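Local coordinates for protein polyketide synthase/nonribosomal peptide synthetase hybrid RzxB (Pseudomonas fluorescens, PDB 5IL6) that probably dehydrates beta-hydroxyacyl intermediates carried on acyl carrier protein during rhizoxin assembly, at residues A49-A52 with G53-I57; A216-L219 with D220-E224; D242-A245 with S246-V249. All blocks are in the same frame, centred on the assembly; numbering follows the deposited sequence.

How the contacts relate
The three local contacts of this double hot-dog fold are a helix start, an alpha-turn and a strand entry, related by helix 204-212. In contact 1, A54 and I57 of helix 53-67 lean on 204-212, and V50 O accepts from H43 ND1. H43 and D208, which A54 touches, sit in the HxxxG and DxxxQ motifs that carry the catalytic pair in this family, so contact 1 probably borders the active site. Contact 2 follows helix 204-212, while L247 and V249 of contact 3 pack against it. Contact 1 is centred about 19 Å from contact 3 and 23 Å from contact 2. Contacts 2 and 3, nearest atoms about 9 Å apart, are linked by strand 246-254, whose R253 touches L217.

Contact 1 of 3, residues A49-A52 with G53-I57; sequences AVLA and GAAMI
L51 meets A55 and M56 because its first torsion sends CG opposite the backbone N (chi1 -163°) and the second then spreads the two methyls over the start of the helix. One branch, CD1, rests on the methyl of A55, 3.9 Å from A55 CB. The other, CD2, faces the terminal methyl of M56, with 4.2 Å between L51 CD2 and M56 CE. In M56 a chi1 of -64° sets the direction of the side chain, and the nearly extended run beyond CG carries CE to L51, so CE and not the sulfur makes the touch. In the backbone, the first turn closes with A55 N donating to A52 O at 2.9 Å, bent to 136° at the hydrogen. A55 CB presses on the same oxygen, 3.3 Å from A52 O. The next rung, M56 N to G53 O, is weak.

Helix 53-67 is the central helix of the first hot-dog unit, and the chain entering it comes from strand 48-49. L51 also packs on V39, L40 and F89, while V50 O accepts a bond from ND1 of H43, the histidine of the HxxxG motif of these dehydratases. At the helix start the apolar methyl contacts thus add to one bent backbone bond, and the polar grip of V50 on H43 probably helps to place that imidazole.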
loop_
_atom_site.group_PDB
_atom_site.type_symbol
_atom_site.label_atom_id
_atom_site.label_comp_id
_atom_site.label_asym_id
_atom_site.label_seq_id
_atom_site.Cartn_x
_atom_site.Cartn_y
_atom_site.Cartn_z
ATOM N N ALA A 49 7.993 8.596 12.544
ATOM C CA ALA A 49 8.151 7.537 11.557
ATOM C C ALA A 49 7.041 6.513 11.746
ATOM O O ALA A 49 6.941 5.881 12.804
ATOM C CB ALA A 49 9.523 6.880 11.693
ATOM N N VAL A 50 6.199 6.361 10.729
ATOM C CA VAL A 50 5.024 5.502 10.794
ATOM C C VAL A 50 5.055 4.561 9.601
ATOM O O VAL A 50 5.389 4.970 8.482
ATOM C CB VAL A 50 3.719 6.324 10.809
ATOM C CG1 VAL A 50 2.504 5.416 10.778
ATOM C CG2 VAL A 50 3.673 7.228 12.034
ATOM N N LEU A 51 4.707 3.300 9.840
ATOM C CA LEU A 51 4.704 2.315 8.770
ATOM C C LEU A 51 3.676 2.702 7.716
ATOM O O LEU A 51 2.495 2.893 8.028
ATOM C CB LEU A 51 4.395 0.928 9.334
ATOM C CG LEU A 51 4.728 -0.269 8.442
ATOM C CD1 LEU A 51 6.206 -0.291 8.048
ATOM C CD2 LEU A 51 4.339 -1.571 9.135
ATOM N N ALA A 52 4.125 2.823 6.471
ATOM C CA ALA A 52 3.218 3.154 5.383
ATOM C C ALA A 52 2.134 2.091 5.256
ATOM O O ALA A 52 2.401 0.890 5.372
ATOM C CB ALA A 52 3.991 3.284 4.071
ATOM N N GLY A 53 0.900 2.541 5.033
ATOM C CA GLY A 53 -0.196 1.605 4.846
ATOM C C GLY A 53 0.084 0.594 3.754
ATOM O O GLY A 53 -0.293 -0.577 3.862
ATOM N N ALA A 54 0.764 1.027 2.689
ATOM C CA ALA A 54 1.119 0.114 1.609
ATOM C C ALA A 54 1.942 -1.059 2.121
ATOM O O ALA A 54 1.811 -2.179 1.613
ATOM C CB ALA A 54 1.893 0.859 0.521
ATOM N N ALA A 55 2.793 -0.824 3.122
ATOM C CA ALA A 55 3.668 -1.888 3.604
ATOM C C ALA A 55 2.869 -3.033 4.208
ATOM O O ALA A 55 3.283 -4.194 4.118
ATOM C CB ALA A 55 4.657 -1.329 4.626
ATOM N N MET A 56 1.727 -2.733 4.827
ATOM C CA MET A 56 0.919 -3.801 5.401
ATOM C C MET A 56 0.270 -4.645 4.313
ATOM O O MET A 56 0.104 -5.856 4.486
ATOM C CB MET A 56 -0.134 -3.211 6.333
ATOM C CG MET A 56 0.478 -2.502 7.529
ATOM S SD MET A 56 -0.729 -1.980 8.754
ATOM C CE MET A 56 0.211 -0.726 9.619
ATOM N N ILE A 57 -0.074 -4.038 3.175
ATOM C CA ILE A 57 -0.568 -4.812 2.039
ATOM C C ILE A 57 0.503 -5.784 1.563
ATOM O O ILE A 57 0.226 -6.955 1.281
ATOM C CB ILE A 57 -1.020 -3.871 0.907
ATOM C CG1 ILE A 57 -2.303 -3.138 1.312
ATOM C CG2 ILE A 57 -1.220 -4.643 -0.399
ATOM C CD1 ILE A 57 -2.713 -2.035 0.357
#

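Contact 2 of 3, residues A216-L219 with D220-E224; sequences ALLL and DELEE
L222 lies over the start of its own turn, pointing at L218 with its branch end while L218 answers with its CB. With chi1 near -59°, CG stands beside the backbone N instead of trailing after the carbonyl, and this swings the isobutyl group back along the chain. L222 CD1 then sits 3.9 Å from L218 CB, the closest touch between the two side chains, and L222 CG lies 3.4 Å from L218 O, so the leucine covers the carbonyl as well as the methylene. Between the two residues L222 N donates to L218 O at 2.9 Å, almost straight at 176°.

This i to i+4 bond, with helical backbone angles at L219, D220 and E221, makes the stretch a single alpha-turn in the loop between helix 204-212 and strand 230-239 of the second hot-dog unit. A water accepts a hydrogen bond from E221 N at 2.7 Å and donates one to L217 O, bridging the two peptides. Shortening L222 to an alanine would probably lose the CD1 touch on L218 CB and thin the cover over the L218 carbonyl, leaving a gap beside Y261 and M164, which also touch this leucine. The turn is tied outward by E221 OE2, salt-bridged to R253, and by L219 O, which accepts a hydrogen bond from R160 NH1, while L218, E221 and L222 all touch Y261.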
loop_
_atom_site.group_PDB
_atom_site.type_symbol
_atom_site.label_atom_id
_atom_site.label_comp_id
_atom_site.label_asym_id
_atom_site.label_seq_id
_atom_site.Cartn_x
_atom_site.Cartn_y
_atom_site.Cartn_z
ATOM N N ALA A 216 -2.895 14.302 -7.214
ATOM C CA ALA A 216 -3.089 14.992 -8.483
ATOM C C ALA A 216 -4.538 15.432 -8.645
ATOM O O ALA A 216 -4.817 16.487 -9.227
ATOM C CB ALA A 216 -2.679 14.085 -9.645
ATOM N N LEU A 217 -5.472 14.629 -8.145
ATOM C CA LEU A 217 -6.895 14.899 -8.281
ATOM C C LEU A 217 -7.464 15.753 -7.154
ATOM O O LEU A 217 -8.646 16.111 -7.210
ATOM C CB LEU A 217 -7.659 13.573 -8.359
ATOM C CG LEU A 217 -7.291 12.680 -9.550
ATOM C CD1 LEU A 217 -8.005 11.341 -9.473
ATOM C CD2 LEU A 217 -7.620 13.371 -10.868
ATOM N N LEU A 218 -6.664 16.097 -6.141
ATOM C CA LEU A 218 -7.165 16.800 -4.967
ATOM C C LEU A 218 -6.559 18.179 -4.744
ATOM O O LEU A 218 -7.033 18.898 -3.857
ATOM C CB LEU A 218 -6.928 15.956 -3.704
ATOM C CG LEU A 218 -7.583 14.573 -3.670
ATOM C CD1 LEU A 218 -7.200 13.844 -2.396
ATOM C CD2 LEU A 218 -9.097 14.692 -3.776
ATOM N N LEU A 219 -5.547 18.580 -5.517
ATOM C CA LEU A 219 -4.893 19.861 -5.262
ATOM C C LEU A 219 -5.897 21.008 -5.250
ATOM O O LEU A 219 -5.837 21.884 -4.380
ATOM C CB LEU A 219 -3.807 20.116 -6.308
ATOM C CG LEU A 219 -2.499 19.337 -6.148
ATOM C CD1 LEU A 219 -1.613 19.539 -7.367
ATOM C CD2 LEU A 219 -1.762 19.739 -4.876
ATOM N N ASP A 220 -6.830 21.019 -6.205
ATOM C CA ASP A 220 -7.790 22.117 -6.285
ATOM C C ASP A 220 -8.839 22.028 -5.182
ATOM O O ASP A 220 -9.249 23.053 -4.627
ATOM C CB ASP A 220 -8.447 22.137 -7.665
ATOM C CG ASP A 220 -7.508 22.636 -8.746
ATOM O OD1 ASP A 220 -6.763 23.605 -8.486
ATOM O OD2 ASP A 220 -7.510 22.058 -9.853
ATOM N N GLU A 221 -9.292 20.817 -4.848
ATOM C CA GLU A 221 -10.330 20.682 -3.830
ATOM C C GLU A 221 -9.809 21.083 -2.457
ATOM O O GLU A 221 -10.455 21.852 -1.736
ATOM C CB GLU A 221 -10.861 19.247 -3.782
ATOM C CG GLU A 221 -11.706 18.832 -4.972
ATOM C CD GLU A 221 -12.649 17.692 -4.639
ATOM O OE1 GLU A 221 -12.929 17.471 -3.441
ATOM O OE2 GLU A 221 -13.112 17.011 -5.580
ATOM N N LEU A 222 -8.644 20.570 -2.080
ATOM C CA LEU A 222 -8.121 20.808 -0.745
ATOM C C LEU A 222 -7.645 22.248 -0.597
ATOM O O LEU A 222 -7.245 22.900 -1.565
ATOM C CB LEU A 222 -6.967 19.849 -0.452
ATOM C CG LEU A 222 -7.308 18.358 -0.541
ATOM C CD1 LEU A 222 -6.081 17.510 -0.245
ATOM C CD2 LEU A 222 -8.452 17.994 0.396
ATOM N N GLU A 223 -7.697 22.741 0.636
ATOM C CA GLU A 223 -7.206 24.071 0.955
ATOM C C GLU A 223 -5.694 24.014 1.179
ATOM O O GLU A 223 -5.068 22.955 1.109
ATOM C CB GLU A 223 -7.944 24.627 2.172
ATOM C CG GLU A 223 -7.746 26.125 2.397
ATOM C CD GLU A 223 -8.839 26.752 3.242
ATOM O OE1 GLU A 223 -9.917 26.137 3.387
ATOM O OE2 GLU A 223 -8.615 27.863 3.767
ATOM N N GLU A 224 -5.092 25.182 1.415
ATOM C CA GLU A 224 -3.649 25.250 1.619
ATOM C C GLU A 224 -3.203 24.345 2.765
ATOM O O GLU A 224 -2.176 23.664 2.664
ATOM C CB GLU A 224 -3.242 26.699 1.885
ATOM C CG GLU A 224 -1.753 26.971 1.782
ATOM C CD GLU A 224 -1.413 28.418 2.081
ATOM O OE1 GLU A 224 -2.344 29.249 2.125
ATOM O OE2 GLU A 224 -0.217 28.725 2.272
HETATM O O HOH W 1 -9.252 18.990 -6.895
#

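Contact 3 of 3, residues D242-A245 with S246-V249; sequences DCPA and SLQV
P244 and L247 carry the apolar part of this contact. The leucine reaches back with one branch, CD2, which touches the proline ring at 3.6 Å from P244 CD. The two side chains cross at about a right angle. The same L247 CD2 lies 4.2 Å from C243 CB, and CG of L247 approaches the carbonyl at 3.9 Å from P244 O. Chi1 of -66° stands L247 CG beside its backbone N and so turns the isobutyl group toward the preceding residues. The chain allows it because A245 breaks the extended run (psi -9°), bending P244 round toward the strand.

The bend ends the connection between strands 230-239 and 246-254 of the second hot-dog unit, where strand 246-254 lies between 184-190 and 261-268. L247 also touches L206 of helix 204-212, L267 and I189. A lesser touch brings P244 CB to 3.9 Å from S246 O.

Polar bonds are made with outside partners. The backbone of A245 pairs with L191 and that of L247 with I189, and C243 O accepts from N197 ND2. Among side chains, S246 OG, set opposite its own N, is hydrogen-bonded to D270 OD1, while Q248 NE2 donates to the carbonyl of D269, which P244 also touches.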
loop_
_atom_site.group_PDB
_atom_site.type_symbol
_atom_site.label_atom_id
_atom_site.label_comp_id
_atom_site.label_asym_id
_atom_site.label_seq_id
_atom_site.Cartn_x
_atom_site.Cartn_y
_atom_site.Cartn_z
ATOM N N ASP A 242 4.340 -9.952 -11.078
ATOM C CA ASP A 242 5.432 -9.214 -10.463
ATOM C C ASP A 242 5.537 -7.827 -11.082
ATOM O O ASP A 242 5.412 -7.661 -12.299
ATOM C CB ASP A 242 6.747 -9.975 -10.629
ATOM C CG ASP A 242 6.758 -11.289 -9.874
ATOM O OD1 ASP A 242 5.950 -11.442 -8.934
ATOM O OD2 ASP A 242 7.577 -12.167 -10.219
ATOM N N CYS A 243 5.765 -6.833 -10.237
ATOM C CA CYS A 243 5.815 -5.449 -10.686
ATOM C C CYS A 243 7.258 -5.010 -10.882
ATOM O O CYS A 243 8.074 -5.191 -9.970
ATOM C CB CYS A 243 5.128 -4.537 -9.674
ATOM S SG CYS A 243 3.383 -4.930 -9.409
ATOM N N PRO A 244 7.627 -4.438 -12.040
ATOM C CA PRO A 244 9.010 -3.969 -12.213
ATOM C C PRO A 244 9.325 -2.769 -11.334
ATOM O O PRO A 244 8.466 -2.289 -10.587
ATOM C CB PRO A 244 9.091 -3.604 -13.702
ATOM C CG PRO A 244 7.811 -4.036 -14.318
ATOM C CD PRO A 244 6.809 -4.213 -13.243
ATOM N N ALA A 245 10.561 -2.274 -11.419
ATOM C CA ALA A 245 10.981 -1.131 -10.617
ATOM C C ALA A 245 10.456 0.196 -11.149
ATOM O O ALA A 245 10.604 1.215 -10.469
ATOM C CB ALA A 245 12.508 -1.083 -10.538
ATOM N N SER A 246 9.864 0.211 -12.343
ATOM C CA SER A 246 9.262 1.405 -12.921
ATOM C C SER A 246 7.839 1.074 -13.344
ATOM O O SER A 246 7.593 0.018 -13.933
ATOM C CB SER A 246 10.069 1.912 -14.123
ATOM O OG SER A 246 9.460 3.052 -14.705
ATOM N N LEU A 247 6.904 1.974 -13.043
ATOM C CA LEU A 247 5.489 1.682 -13.223
ATOM C C LEU A 247 4.742 2.908 -13.724
ATOM O O LEU A 247 5.141 4.049 -13.476
ATOM C CB LEU A 247 4.847 1.214 -11.912
ATOM C CG LEU A 247 5.335 -0.117 -11.346
ATOM C CD1 LEU A 247 4.807 -0.318 -9.937
ATOM C CD2 LEU A 247 4.909 -1.263 -12.240
ATOM N N GLN A 248 3.642 2.645 -14.425
ATOM C CA GLN A 248 2.619 3.637 -14.718
ATOM C C GLN A 248 1.413 3.357 -13.835
ATOM O O GLN A 248 1.058 2.195 -13.612
ATOM C CB GLN A 248 2.183 3.593 -16.186
ATOM C CG GLN A 248 3.248 3.960 -17.193
ATOM C CD GLN A 248 2.726 3.884 -18.612
ATOM O OE1 GLN A 248 2.273 4.882 -19.169
ATOM N NE2 GLN A 248 2.774 2.693 -19.200
ATOM N N VAL A 249 0.782 4.416 -13.337
ATOM C CA VAL A 249 -0.364 4.287 -12.446
ATOM C C VAL A 249 -1.500 5.133 -13.001
ATOM O O VAL A 249 -1.379 6.361 -13.084
ATOM C CB VAL A 249 -0.028 4.713 -11.006
ATOM C CG1 VAL A 249 -1.224 4.488 -10.097
ATOM C CG2 VAL A 249 1.187 3.948 -10.495
#